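Local coordinates for hypothetical protein PA4535 (Pseudomonas aeruginosa, PDB 1Y0K), which is of unknown function but belongs to a family of putative endonucleases grouped with the PD-(D/E)XK nucleases, so it may cleave nucleic acid, at residues D19-S22 against D28-R31; V33-L38 against V43-E48; G66-F71 against R123-N128; N128-E131 against D135-E138. All coordinates share one frame; numbering follows the deposited sequence.

In the fold
The contacts follow one another along the chain. Contact 1 joins helix 3-23 to helix 26-40. Contact 2 ties helix 26-40 to the loop behind it. Contact 3 sets helix 119-132 on strand 65-73, and contact 4 closes that helix onto the segment before strand 140-146. Contacts 1 and 2 lie about 14 Å apart between centres, contacts 3 and 4 about 9 Å, and contacts 1 and 4 about 25 Å. Helix 26-40 packs on strand 65-73 through Cys34 and Val33, so this strand links contacts 2 and 3. Leaving aside strand 107-110 and helix 111-116, the order helix, three strands, helix, strand is consistent with the αβββαβ core of PD-(D/E)XK nucleases.

Contact 1 of 4, residues D19-S22 against D28-R31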
# COMPACT_ATOMS: atom_id res chain seq x y z
N ASP A 19 8.75 -9.88 10.15
CA ASP A 19 9.33 -11.23 10.20
C ASP A 19 8.91 -12.05 8.99
O ASP A 19 9.74 -12.71 8.37
CB ASP A 19 8.98 -11.92 11.52
CG ASP A 19 9.69 -11.31 12.71
OD1 ASP A 19 10.69 -10.58 12.50
OD2 ASP A 19 9.26 -11.54 13.86
N PHE A 20 7.64 -11.96 8.62
CA PHE A 20 7.16 -12.62 7.40
C PHE A 20 7.81 -12.09 6.12
O PHE A 20 8.27 -12.88 5.28
CB PHE A 20 5.63 -12.54 7.27
CG PHE A 20 5.14 -12.90 5.89
CD1 PHE A 20 5.06 -14.23 5.50
CD2 PHE A 20 4.81 -11.91 4.97
CE1 PHE A 20 4.63 -14.57 4.21
CE2 PHE A 20 4.39 -12.24 3.68
CZ PHE A 20 4.29 -13.57 3.31
N LEU A 21 7.85 -10.77 5.96
CA LEU A 21 8.37 -10.17 4.73
C LEU A 21 9.85 -10.46 4.51
O LEU A 21 10.28 -10.72 3.39
CB LEU A 21 8.14 -8.65 4.71
CG LEU A 21 6.71 -8.12 4.73
CD1 LEU A 21 6.73 -6.60 4.85
CD2 LEU A 21 5.89 -8.56 3.50
N SER A 22 10.61 -10.43 5.60
CA SER A 22 12.06 -10.60 5.52
C SER A 22 12.43 -12.02 5.08
O SER A 22 13.53 -12.26 4.59
CB SER A 22 12.72 -10.25 6.86
OG SER A 22 12.35 -11.19 7.85
N ASP A 28 6.13 -13.81 -4.39
CA ASP A 28 5.17 -14.24 -3.38
C ASP A 28 4.85 -13.10 -2.40
O ASP A 28 3.69 -12.89 -2.04
CB ASP A 28 5.70 -15.46 -2.63
CG ASP A 28 4.74 -15.95 -1.56
OD1 ASP A 28 3.69 -16.54 -1.93
OD2 ASP A 28 5.04 -15.76 -0.37
N ARG A 29 5.88 -12.38 -1.98
CA ARG A 29 5.75 -11.20 -1.11
C ARG A 29 4.83 -10.15 -1.74
O ARG A 29 3.95 -9.60 -1.08
CB ARG A 29 7.14 -10.60 -0.89
CG ARG A 29 7.28 -9.65 0.27
CD ARG A 29 8.74 -9.58 0.71
NE ARG A 29 9.63 -9.35 -0.43
CZ ARG A 29 10.92 -9.68 -0.46
NH1 ARG A 29 11.50 -10.27 0.58
NH2 ARG A 29 11.63 -9.41 -1.55
N GLU A 30 5.08 -9.86 -3.02
CA GLU A 30 4.30 -8.87 -3.75
C GLU A 30 2.86 -9.31 -3.95
O GLU A 30 1.93 -8.51 -3.76
CB GLU A 30 4.98 -8.54 -5.09
CG GLU A 30 6.25 -7.71 -4.88
CD GLU A 30 7.30 -7.91 -5.96
OE1 GLU A 30 7.06 -8.66 -6.94
OE2 GLU A 30 8.40 -7.33 -5.80
N ARG A 31 2.66 -10.58 -4.29
CA ARG A 31 1.31 -11.14 -4.42
C ARG A 31 0.59 -11.11 -3.07
O ARG A 31 -0.60 -10.79 -2.99
CB ARG A 31 1.37 -12.57 -4.96
CG ARG A 31 0.03 -13.06 -5.48
CD ARG A 31 -0.12 -14.56 -5.38
NE ARG A 31 -0.07 -14.96 -3.98
CZ ARG A 31 0.95 -15.57 -3.40
NH1 ARG A 31 0.90 -15.84 -2.11
NH2 ARG A 31 2.01 -15.92 -4.12
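Asp28 OD1 is gripped by both terminal nitrogens of Arg31, 2.8 Å from NH2 and 2.9 Å from NH1, in an end-on salt bridge to one oxygen, while Asp28 OD2 lies beside Phe20 CZ of the preceding helix, 4.3 Å away. The site is the junction of two consecutive helices, 3-23 and 26-40, where the first turns of the second meet the last turn of the first. Both nitrogens reach OD1 from the same face of the carboxylate, and OD1 itself lies near the guanidinium plane, which limits rotation of both groups on the surface of helix 26-40. Across the junction the polar tie is made by Arg29, whose NH1 donates to Leu21 O at 3.1 Å and nearly straight, 165°. The carbonyl oxygen lies at the guanidinium edge and in its plane. Because Leu21 O points out of the final turn of its helix, the cationic group would also be drawn by the negative end of the helix dipole. A bend at chi3 (49°) lets the Arg29 chain turn after its aliphatic part, and CD passes 3.3 Å from Leu21 O on the way. Phe71 of strand 65-73 touches both Leu21 and Arg29, and Trp32 meets the Phe20 ring. Alongside the hydrogen bond the two side chains cross at about a right angle, with Leu21 CD2 against Arg29 CG at 3.7 Å.

Contact 2 of 4, residues V33-L38 against V43-E48; sequences VCQRFL and VPYRQE
The C-terminal part of helix 26-40 and the loop leading from it to strand 50-51 fold against each other here, with Leu38 facing Val43 and Tyr45. Val43 N donates to Leu38 O at 2.9 Å, almost perfectly straight at 177°, and so pins the start of the loop to the helix. Beside this bond Leu38 CD2 rests on Val43 CG1, 3.9 Å away. The Tyr45 ring comes in next: its CD2 lies 4.0 Å from Leu38 CB, and Leu38 CD1 touches the same ring carbon. Tyr45 CG stands between its backbone N and carbonyl carbon (chi1 63°), which swings the ring back over the helix until its hydroxyl reaches the Gln35 side chain, with OH 3.7 Å from Gln35 CB. Phe62 of strand 60-62 packs on Leu38, Val43 and Tyr45, and Phe50 meets the tyrosine ring edge-to-face. The phenol is fastened at its far end by a hydrogen bond to Glu39 OE2, the same oxygen that forms a salt bridge with Arg36 NH1. The guanidinium would partly balance the charge of this carboxylate, which also fixes the hydroxyl end of a ring whose body packs on Leu38, Phe62 and Phe50.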
# COMPACT_ATOMS: atom_id res chain seq x y z
N VAL A 33 0.97 -8.97 -0.66
CA VAL A 33 0.51 -7.59 -0.44
C VAL A 33 -0.80 -7.33 -1.19
O VAL A 33 -1.76 -6.78 -0.64
CB VAL A 33 1.57 -6.55 -0.85
CG1 VAL A 33 0.99 -5.14 -0.82
CG2 VAL A 33 2.78 -6.63 0.10
N CYS A 34 -0.83 -7.72 -2.46
CA CYS A 34 -2.04 -7.57 -3.27
C CYS A 34 -3.22 -8.31 -2.63
O CYS A 34 -4.31 -7.76 -2.56
CB CYS A 34 -1.80 -8.07 -4.70
SG CYS A 34 -0.59 -7.05 -5.59
N GLN A 35 -3.01 -9.54 -2.18
CA GLN A 35 -4.10 -10.28 -1.53
C GLN A 35 -4.62 -9.57 -0.29
O GLN A 35 -5.83 -9.46 -0.11
CB GLN A 35 -3.68 -11.70 -1.18
CG GLN A 35 -3.62 -12.63 -2.37
CD GLN A 35 -3.39 -14.06 -1.93
OE1 GLN A 35 -4.12 -14.60 -1.10
NE2 GLN A 35 -2.37 -14.67 -2.48
N ARG A 36 -3.71 -9.08 0.56
CA ARG A 36 -4.11 -8.36 1.79
C ARG A 36 -4.93 -7.12 1.45
O ARG A 36 -5.93 -6.81 2.11
CB ARG A 36 -2.88 -7.97 2.62
CG ARG A 36 -2.01 -9.15 3.16
CD ARG A 36 -2.78 -10.19 4.04
NE ARG A 36 -3.66 -11.12 3.32
CZ ARG A 36 -3.27 -12.12 2.52
NH1 ARG A 36 -4.18 -12.91 1.95
NH2 ARG A 36 -1.99 -12.33 2.26
N PHE A 37 -4.52 -6.41 0.40
CA PHE A 37 -5.22 -5.21 -0.06
C PHE A 37 -6.62 -5.54 -0.57
O PHE A 37 -7.60 -4.89 -0.20
CB PHE A 37 -4.37 -4.54 -1.15
CG PHE A 37 -4.99 -3.33 -1.78
CD1 PHE A 37 -5.30 -2.20 -1.03
CD2 PHE A 37 -5.19 -3.29 -3.16
CE1 PHE A 37 -5.83 -1.07 -1.62
CE2 PHE A 37 -5.74 -2.16 -3.77
CZ PHE A 37 -6.05 -1.04 -2.99
N LEU A 38 -6.73 -6.57 -1.41
CA LEU A 38 -8.03 -6.98 -1.94
C LEU A 38 -8.96 -7.44 -0.81
O LEU A 38 -10.16 -7.14 -0.82
CB LEU A 38 -7.87 -8.07 -3.02
CG LEU A 38 -7.13 -7.63 -4.29
CD1 LEU A 38 -6.88 -8.85 -5.18
CD2 LEU A 38 -7.87 -6.54 -5.05
N VAL A 43 -12.77 -7.42 -2.07
CA VAL A 43 -12.82 -7.67 -3.50
C VAL A 43 -12.51 -9.16 -3.68
O VAL A 43 -11.42 -9.62 -3.32
CB VAL A 43 -11.78 -6.80 -4.26
CG1 VAL A 43 -11.67 -7.23 -5.72
CG2 VAL A 43 -12.13 -5.32 -4.15
N PRO A 44 -13.48 -9.92 -4.22
CA PRO A 44 -13.28 -11.37 -4.41
C PRO A 44 -12.17 -11.71 -5.40
O PRO A 44 -11.95 -10.99 -6.38
CB PRO A 44 -14.63 -11.85 -4.96
CG PRO A 44 -15.33 -10.62 -5.45
CD PRO A 44 -14.81 -9.47 -4.65
N TYR A 45 -11.47 -12.81 -5.13
CA TYR A 45 -10.43 -13.27 -6.04
C TYR A 45 -10.27 -14.78 -5.94
O TYR A 45 -10.61 -15.39 -4.93
CB TYR A 45 -9.09 -12.57 -5.74
CG TYR A 45 -8.51 -12.84 -4.36
CD1 TYR A 45 -7.68 -13.94 -4.14
CD2 TYR A 45 -8.76 -11.97 -3.29
CE1 TYR A 45 -7.12 -14.18 -2.90
CE2 TYR A 45 -8.21 -12.22 -2.03
CZ TYR A 45 -7.39 -13.32 -1.85
OH TYR A 45 -6.83 -13.58 -0.62
N ARG A 46 -9.75 -15.37 -7.01
CA ARG A 46 -9.30 -16.74 -6.98
C ARG A 46 -7.79 -16.69 -7.17
O ARG A 46 -7.27 -15.71 -7.72
CB ARG A 46 -9.97 -17.56 -8.08
CG ARG A 46 -11.50 -17.58 -8.01
CD ARG A 46 -12.08 -18.59 -9.00
NE ARG A 46 -11.55 -19.93 -8.77
CZ ARG A 46 -12.07 -20.82 -7.92
NH1 ARG A 46 -13.16 -20.53 -7.22
NH2 ARG A 46 -11.50 -22.01 -7.79
N GLN A 47 -7.08 -17.72 -6.73
CA GLN A 47 -5.62 -17.72 -6.78
C GLN A 47 -5.09 -17.53 -8.20
O GLN A 47 -4.07 -16.87 -8.40
CB GLN A 47 -5.05 -19.00 -6.18
CG GLN A 47 -3.66 -18.84 -5.62
CD GLN A 47 -3.62 -17.86 -4.46
OE1 GLN A 47 -4.47 -17.89 -3.56
NE2 GLN A 47 -2.63 -16.98 -4.47
N GLU A 48 -5.79 -18.12 -9.17
CA GLU A 48 -5.43 -18.04 -10.59
C GLU A 48 -5.53 -16.62 -11.18
O GLU A 48 -5.00 -16.35 -12.26
CB GLU A 48 -6.32 -18.99 -11.41
CG GLU A 48 -7.80 -18.88 -11.09
CD GLU A 48 -8.29 -19.90 -10.03
OE1 GLU A 48 -7.55 -20.23 -9.06
OE2 GLU A 48 -9.45 -20.36 -10.18

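Contact 3 of 4, residues G66-F71 against R123-N128; sequences GFEVFF and RKKAHN
Lys125 NZ meets Glu68 OE2 at 2.8 Å, a hydrogen-bonded salt bridge between helix 119-132 and strand 65-73. The exact position of OE2 is less certain, because the model also brings it very close to the hydroxyl of Tyr129. The two side chains come from opposite directions, Glu68 reaching out from the strand and Lys125 from the helix. Lys125 is extended as far as CE and then bends at chi4 (-65°), which turns its amine toward the carboxylate. Glu68 starts with CG anti to N (chi1 170°) and folds at chi2, which directs its carboxylate to the amine. A water 2.6 Å from Val69 O accepts a weak bond from Lys125 NZ (3.3 Å), a loose link at most between the amine and the strand backbone. Farther out the contact is apolar: Lys125 CE lies 3.8 Å from Phe70 CB and obliquely beside the aromatic ring. Phe70 continues onto Leu141 and Ala143 of strand 140-146 and onto Thr121 and Leu122 of the helix, while Trp169 packs against Lys125. Glu68 OE1 stands near Asp59 OD2, bringing two acidic side chains side by side. An acidic pair at Asp59 and Glu68, with Phe70 where the motif would carry its lysine and Lys125 bringing an amine in from a neighbouring helix, is consistent with a PD-(D/E)XK nuclease site whose lysine has moved in sequence.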
# COMPACT_ATOMS: atom_id res chain seq x y z
N GLY A 66 -2.57 -3.24 -12.74
CA GLY A 66 -1.15 -3.52 -12.91
C GLY A 66 -0.49 -3.05 -11.62
O GLY A 66 -0.01 -1.92 -11.53
N PHE A 67 -0.47 -3.92 -10.63
CA PHE A 67 0.01 -3.50 -9.31
C PHE A 67 1.52 -3.44 -9.26
O PHE A 67 2.20 -4.46 -9.43
CB PHE A 67 -0.49 -4.44 -8.21
CG PHE A 67 -1.94 -4.25 -7.84
CD1 PHE A 67 -2.42 -2.99 -7.44
CD2 PHE A 67 -2.81 -5.32 -7.84
CE1 PHE A 67 -3.76 -2.82 -7.07
CE2 PHE A 67 -4.14 -5.17 -7.45
CZ PHE A 67 -4.62 -3.91 -7.08
N GLU A 68 2.02 -2.22 -9.02
CA GLU A 68 3.44 -1.97 -8.82
C GLU A 68 3.63 -1.84 -7.31
O GLU A 68 3.24 -0.85 -6.70
CB GLU A 68 3.82 -0.68 -9.56
CG GLU A 68 5.21 -0.10 -9.27
CD GLU A 68 6.32 -0.85 -9.95
OE1 GLU A 68 6.06 -1.94 -10.54
OE2 GLU A 68 7.46 -0.33 -9.90
N VAL A 69 4.21 -2.87 -6.72
CA VAL A 69 4.21 -3.02 -5.26
C VAL A 69 5.52 -2.55 -4.65
O VAL A 69 6.61 -2.92 -5.11
CB VAL A 69 3.94 -4.50 -4.88
CG1 VAL A 69 4.07 -4.71 -3.37
CG2 VAL A 69 2.55 -4.91 -5.38
N PHE A 70 5.43 -1.70 -3.63
CA PHE A 70 6.64 -1.30 -2.92
C PHE A 70 6.43 -1.26 -1.41
O PHE A 70 5.29 -1.23 -0.95
CB PHE A 70 7.20 0.02 -3.46
CG PHE A 70 6.33 1.23 -3.21
CD1 PHE A 70 6.69 2.16 -2.23
CD2 PHE A 70 5.18 1.45 -3.97
CE1 PHE A 70 5.91 3.31 -2.01
CE2 PHE A 70 4.37 2.59 -3.75
CZ PHE A 70 4.74 3.51 -2.76
N PHE A 71 7.53 -1.31 -0.67
CA PHE A 71 7.48 -1.42 0.79
C PHE A 71 8.02 -0.18 1.46
O PHE A 71 9.08 0.34 1.07
CB PHE A 71 8.24 -2.67 1.25
CG PHE A 71 7.64 -3.95 0.71
CD1 PHE A 71 7.96 -4.39 -0.57
CD2 PHE A 71 6.75 -4.69 1.48
CE1 PHE A 71 7.38 -5.57 -1.09
CE2 PHE A 71 6.18 -5.86 0.98
CZ PHE A 71 6.50 -6.29 -0.31
N ARG A 123 9.43 9.05 -5.79
CA ARG A 123 10.30 9.95 -6.58
C ARG A 123 11.33 9.16 -7.41
O ARG A 123 11.54 9.47 -8.58
CB ARG A 123 11.02 10.96 -5.68
CG ARG A 123 10.07 11.99 -5.07
CD ARG A 123 10.74 12.83 -3.99
NE ARG A 123 9.77 13.67 -3.28
CZ ARG A 123 9.87 14.02 -2.01
NH1 ARG A 123 10.90 13.62 -1.27
NH2 ARG A 123 8.92 14.77 -1.46
N LYS A 124 11.95 8.16 -6.78
CA LYS A 124 12.95 7.32 -7.45
C LYS A 124 12.32 6.54 -8.59
O LYS A 124 12.87 6.47 -9.70
CB LYS A 124 13.61 6.36 -6.46
CG LYS A 124 14.54 7.00 -5.44
CD LYS A 124 15.15 5.91 -4.54
CE LYS A 124 16.15 6.49 -3.53
NZ LYS A 124 17.47 6.84 -4.15
N LYS A 125 11.15 5.94 -8.32
CA LYS A 125 10.42 5.21 -9.38
C LYS A 125 10.02 6.12 -10.54
O LYS A 125 10.26 5.79 -11.70
CB LYS A 125 9.16 4.54 -8.83
CG LYS A 125 9.39 3.34 -7.96
CD LYS A 125 8.04 2.67 -7.71
CE LYS A 125 8.17 1.40 -6.89
NZ LYS A 125 8.93 0.33 -7.60
N ALA A 126 9.39 7.25 -10.22
CA ALA A 126 8.99 8.19 -11.25
C ALA A 126 10.19 8.56 -12.13
O ALA A 126 10.08 8.55 -13.36
CB ALA A 126 8.37 9.43 -10.63
N HIS A 127 11.33 8.85 -11.51
CA HIS A 127 12.56 9.16 -12.26
C HIS A 127 13.02 8.00 -13.14
O HIS A 127 13.22 8.18 -14.35
CB HIS A 127 13.71 9.56 -11.32
CG HIS A 127 15.01 9.76 -12.04
ND1 HIS A 127 15.22 10.80 -12.91
CD2 HIS A 127 16.15 9.03 -12.04
CE1 HIS A 127 16.45 10.72 -13.40
NE2 HIS A 127 17.03 9.65 -12.90
N ASN A 128 13.20 6.83 -12.53
CA ASN A 128 13.68 5.63 -13.23
C ASN A 128 12.78 5.31 -14.43
O ASN A 128 13.27 5.04 -15.52
CB ASN A 128 13.77 4.42 -12.29
CG ASN A 128 14.93 4.52 -11.30
OD1 ASN A 128 15.85 5.33 -11.46
ND2 ASN A 128 14.90 3.67 -10.28
O HOH W 1 7.88 -2.81 -7.34

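Contact 4 of 4, residues N128-E131 against D135-E138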
# COMPACT_ATOMS: atom_id res chain seq x y z
N ASN A 128 13.20 6.83 -12.53
CA ASN A 128 13.68 5.63 -13.23
C ASN A 128 12.78 5.31 -14.43
O ASN A 128 13.27 5.04 -15.52
CB ASN A 128 13.77 4.42 -12.29
CG ASN A 128 14.93 4.52 -11.30
OD1 ASN A 128 15.85 5.33 -11.46
ND2 ASN A 128 14.90 3.67 -10.28
N TYR A 129 11.47 5.37 -14.21
CA TYR A 129 10.51 5.08 -15.28
C TYR A 129 10.48 6.15 -16.37
O TYR A 129 10.33 5.82 -17.55
CB TYR A 129 9.12 4.81 -14.68
CG TYR A 129 9.09 3.58 -13.78
CD1 TYR A 129 10.13 2.65 -13.81
CD2 TYR A 129 8.02 3.33 -12.92
CE1 TYR A 129 10.13 1.53 -13.02
CE2 TYR A 129 8.01 2.19 -12.10
CZ TYR A 129 9.07 1.30 -12.17
OH TYR A 129 9.11 0.15 -11.41
N SER A 130 10.63 7.42 -15.99
CA SER A 130 10.74 8.51 -16.97
C SER A 130 11.96 8.32 -17.86
O SER A 130 11.88 8.50 -19.09
CB SER A 130 10.79 9.87 -16.27
OG SER A 130 9.51 10.22 -15.78
N GLU A 131 13.08 7.94 -17.25
CA GLU A 131 14.32 7.70 -17.99
C GLU A 131 14.22 6.55 -18.98
O GLU A 131 14.88 6.56 -20.03
CB GLU A 131 15.50 7.48 -17.04
CG GLU A 131 15.98 8.77 -16.37
CD GLU A 131 16.45 9.83 -17.39
OE1 GLU A 131 17.28 9.50 -18.27
OE2 GLU A 131 15.97 10.97 -17.31
N ASP A 135 5.31 4.11 -19.35
CA ASP A 135 4.05 4.85 -19.20
C ASP A 135 3.56 4.72 -17.75
O ASP A 135 2.93 3.72 -17.38
CB ASP A 135 2.97 4.35 -20.17
CG ASP A 135 1.70 5.22 -20.17
OD1 ASP A 135 1.57 6.13 -19.31
OD2 ASP A 135 0.82 5.00 -21.04
N HIS A 136 3.86 5.74 -16.95
CA HIS A 136 3.42 5.79 -15.55
C HIS A 136 1.91 5.57 -15.45
O HIS A 136 1.41 5.00 -14.47
CB HIS A 136 3.77 7.13 -14.90
CG HIS A 136 5.22 7.50 -14.97
ND1 HIS A 136 5.86 7.77 -16.17
CD2 HIS A 136 6.14 7.70 -14.00
CE1 HIS A 136 7.12 8.07 -15.93
NE2 HIS A 136 7.32 8.04 -14.62
N GLY A 137 1.19 6.05 -16.47
CA GLY A 137 -0.27 6.04 -16.46
C GLY A 137 -0.95 4.69 -16.61
O GLY A 137 -2.19 4.62 -16.59
N GLU A 138 -0.18 3.62 -16.75
CA GLU A 138 -0.75 2.27 -16.81
C GLU A 138 -0.49 1.51 -15.50
O GLU A 138 -0.86 0.33 -15.38
CB GLU A 138 -0.20 1.47 -18.01
CG GLU A 138 -0.71 1.99 -19.37
CD GLU A 138 -2.22 1.79 -19.58
OE1 GLU A 138 -2.78 0.79 -19.08
OE2 GLU A 138 -2.85 2.65 -20.24
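His136 turns its CG anti to its own carbonyl carbon (chi1 -56°), which carries the imidazole back to helix 119-132, where it meets Tyr129 and Ser130. Ser130 has a like first torsion (chi1 -74°) that brings its hydroxyl up to the ring, with OG 3.2 Å from His136 CE1. The CB of Tyr129 takes the neighbouring position: it lies 3.7 Å from His136 NE2 and forms an off-centre CH-pi contact, 4.1 Å from the ring centroid and 30° off the ring normal. Ser130 CA sits at the imidazole edge, in its plane, so the ring is approached both around its rim and obliquely. From CB onward the tyrosine leads away, and its phenol packs among Pro57, Leu139 and Trp169. The place is the C-terminal end of helix 119-132 and the connection that returns the chain to strand 140-146, consistent with the last helix-to-strand step of the αβββαβ core of PD-(D/E)XK nucleases. His136 opens a short 3-10 segment, 136-138, in that connection. Ala126 O, one turn back in the helix, is the main polar partner of both residues: Ser130 OG and His136 NE2 each hydrogen-bond to it, and a carbonyl only accepts, so this bond would place a proton on NE2. Trp169 meets the imidazole with its ring plane inclined by about half a right angle. Ahead of the histidine, Asp135 forms an Asx turn, its OD1 accepting from Gly137 N at 2.9 Å, and Glu138 N bonds to Asp135 O at 3.2 Å.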